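Local coordinates for lactose Operon Repressor (PDB 1JYE), which represses transcription of the lactose operon by binding operator DNA, here as a dimeric, C-terminally truncated variant with decreased operator affinity, at residues P285-K290 with K327-P332. The protein carries 1 engineered substitution. Numbering follows the deposited sequence.
Sequences PLTTIK and KTTLAP
Thr-287 meets Thr-328 and Thr-329 through its amide and its hydroxyl. The amide points at Thr-328 OG1 almost straight, with Thr-287 N 2.9 Å from that oxygen and an N-H...O angle of 172°. The hydroxyl comes tip to tip with that of Thr-329, Thr-287 OG1 lying 2.9 Å from Thr-329 OG1. Lys-327 N donates to Pro-285 O (2.9 Å), from above the carbonyl plane. The methyl Thr-328 CG2 sits 3.2 Å from Pro-285 O, while the first carbons of the Lys-327 side chain run alongside the proline ring, Lys-327 CG 3.9 Å from Pro-285 CD. Leu-286 turns its CD1 to Thr-328 OG1 (3.5 Å).

A second set of bonds fixes the hydroxyls. With chi1 at 57°, Thr-328 OG1 lies where it can take the Thr-287 amide and also bond to Val-270 O; Thr-329 OG1 bonds to His-173 NE2, and Thr-287 OG1 to Arg-326 N. Within the periplasmic binding protein-like domain, the contact thus ties the loop after strand 316-324 to the lead-in of strand 288-290, an outer strand antiparallel to 316-324 in a mixed sheet with 158-161; Leu-286 and Thr-328 rest on helix 247-259, and Thr-287 and Thr-329 on helix 163-177.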
loop_
_atom_site.group_PDB
_atom_site.type_symbol
_atom_site.label_atom_id
_atom_site.label_comp_id
_atom_site.label_asym_id
_atom_site.label_seq_id
_atom_site.Cartn_x
_atom_site.Cartn_y
_atom_site.Cartn_z
ATOM N N PRO A 285 11.353 14.667 5.348
ATOM C CA PRO A 285 11.380 13.249 5.725
ATOM C C PRO A 285 10.896 13.054 7.158
ATOM O O PRO A 285 11.296 13.779 8.069
ATOM C CB PRO A 285 12.838 12.871 5.510
ATOM C CG PRO A 285 13.168 13.667 4.270
ATOM C CD PRO A 285 12.578 15.030 4.607
ATOM N N LEU A 286 10.045 12.052 7.331
ATOM C CA LEU A 286 9.396 11.763 8.606
ATOM C C LEU A 286 10.080 10.886 9.651
ATOM O O LEU A 286 10.468 9.752 9.379
ATOM C CB LEU A 286 8.012 11.179 8.304
ATOM C CG LEU A 286 7.118 10.765 9.474
ATOM C CD1 LEU A 286 6.697 12.005 10.259
ATOM C CD2 LEU A 286 5.894 10.032 8.937
ATOM N N THR A 287 10.208 11.425 10.860
ATOM C CA THR A 287 10.771 10.673 11.975
ATOM C C THR A 287 9.643 9.714 12.322
ATOM O O THR A 287 8.491 10.130 12.434
ATOM C CB THR A 287 11.053 11.583 13.179
ATOM O OG1 THR A 287 12.134 12.465 12.857
ATOM C CG2 THR A 287 11.420 10.754 14.408
ATOM N N THR A 288 9.966 8.441 12.509
ATOM C CA THR A 288 8.925 7.461 12.769
ATOM C C THR A 288 9.430 6.245 13.543
ATOM O O THR A 288 10.600 6.176 13.920
ATOM C CB THR A 288 8.327 7.011 11.410
ATOM O OG1 THR A 288 7.258 6.086 11.616
ATOM C CG2 THR A 288 9.414 6.368 10.545
ATOM N N ILE A 289 8.526 5.301 13.788
ATOM C CA ILE A 289 8.850 4.068 14.497
ATOM C C ILE A 289 8.788 2.937 13.481
ATOM O O ILE A 289 7.743 2.682 12.880
ATOM C CB ILE A 289 7.830 3.768 15.612
ATOM C CG1 ILE A 289 7.780 4.934 16.603
ATOM C CG2 ILE A 289 8.185 2.455 16.300
ATOM C CD1 ILE A 289 9.106 5.244 17.271
ATOM N N LYS A 290 9.909 2.256 13.288
ATOM C CA LYS A 290 9.945 1.173 12.322
ATOM C C LYS A 290 9.335 -0.137 12.798
ATOM O O LYS A 290 9.713 -0.672 13.841
ATOM C CB LYS A 290 11.387 0.910 11.878
ATOM C CG LYS A 290 11.528 -0.274 10.924
ATOM C CD LYS A 290 12.980 -0.450 10.492
ATOM C CE LYS A 290 13.136 -1.618 9.529
ATOM N NZ LYS A 290 14.543 -1.743 9.057
ATOM N N LYS A 327 13.697 14.282 9.587
ATOM C CA LYS A 327 13.646 15.743 9.620
ATOM C C LYS A 327 12.422 16.421 10.222
ATOM O O LYS A 327 12.299 17.643 10.135
ATOM C CB LYS A 327 13.825 16.277 8.194
ATOM C CG LYS A 327 15.085 15.793 7.488
ATOM C CD LYS A 327 16.331 16.355 8.143
ATOM C CE LYS A 327 17.582 15.958 7.378
ATOM N NZ LYS A 327 18.802 16.547 7.994
ATOM N N THR A 328 11.525 15.660 10.838
ATOM C CA THR A 328 10.314 16.257 11.387
ATOM C C THR A 328 10.306 16.481 12.894
ATOM O O THR A 328 9.276 16.856 13.454
ATOM C CB THR A 328 9.086 15.414 11.026
ATOM O OG1 THR A 328 9.271 14.081 11.515
ATOM C CG2 THR A 328 8.897 15.371 9.504
ATOM N N THR A 329 11.443 16.257 13.542
ATOM C CA THR A 329 11.538 16.448 14.988
ATOM C C THR A 329 12.739 17.299 15.387
ATOM O O THR A 329 13.892 16.958 15.104
ATOM C CB THR A 329 11.615 15.097 15.735
ATOM O OG1 THR A 329 12.612 14.262 15.132
ATOM C CG2 THR A 329 10.270 14.393 15.700
ATOM N N LEU A 330 12.445 18.415 16.044
ATOM C CA LEU A 330 13.459 19.352 16.512
ATOM C C LEU A 330 13.026 19.879 17.874
ATOM O O LEU A 330 11.889 19.661 18.295
ATOM C CB LEU A 330 13.584 20.529 15.540
ATOM C CG LEU A 330 14.137 20.247 14.143
ATOM C CD1 LEU A 330 13.935 21.464 13.253
ATOM C CD2 LEU A 330 15.610 19.893 14.242
ATOM N N ALA A 331 13.931 20.564 18.563
ATOM C CA ALA A 331 13.601 21.135 19.864
ATOM C C ALA A 331 12.464 22.126 19.629
ATOM O O ALA A 331 12.358 22.707 18.547
ATOM C CB ALA A 331 14.812 21.845 20.447
ATOM N N PRO A 332 11.597 22.333 20.631
ATOM C CA PRO A 332 10.483 23.271 20.458
ATOM C C PRO A 332 10.910 24.716 20.213
ATOM O O PRO A 332 12.078 25.050 20.506
ATOM C CB PRO A 332 9.692 23.110 21.755
ATOM C CG PRO A 332 10.745 22.734 22.748
ATOM C CD PRO A 332 11.579 21.740 21.978
#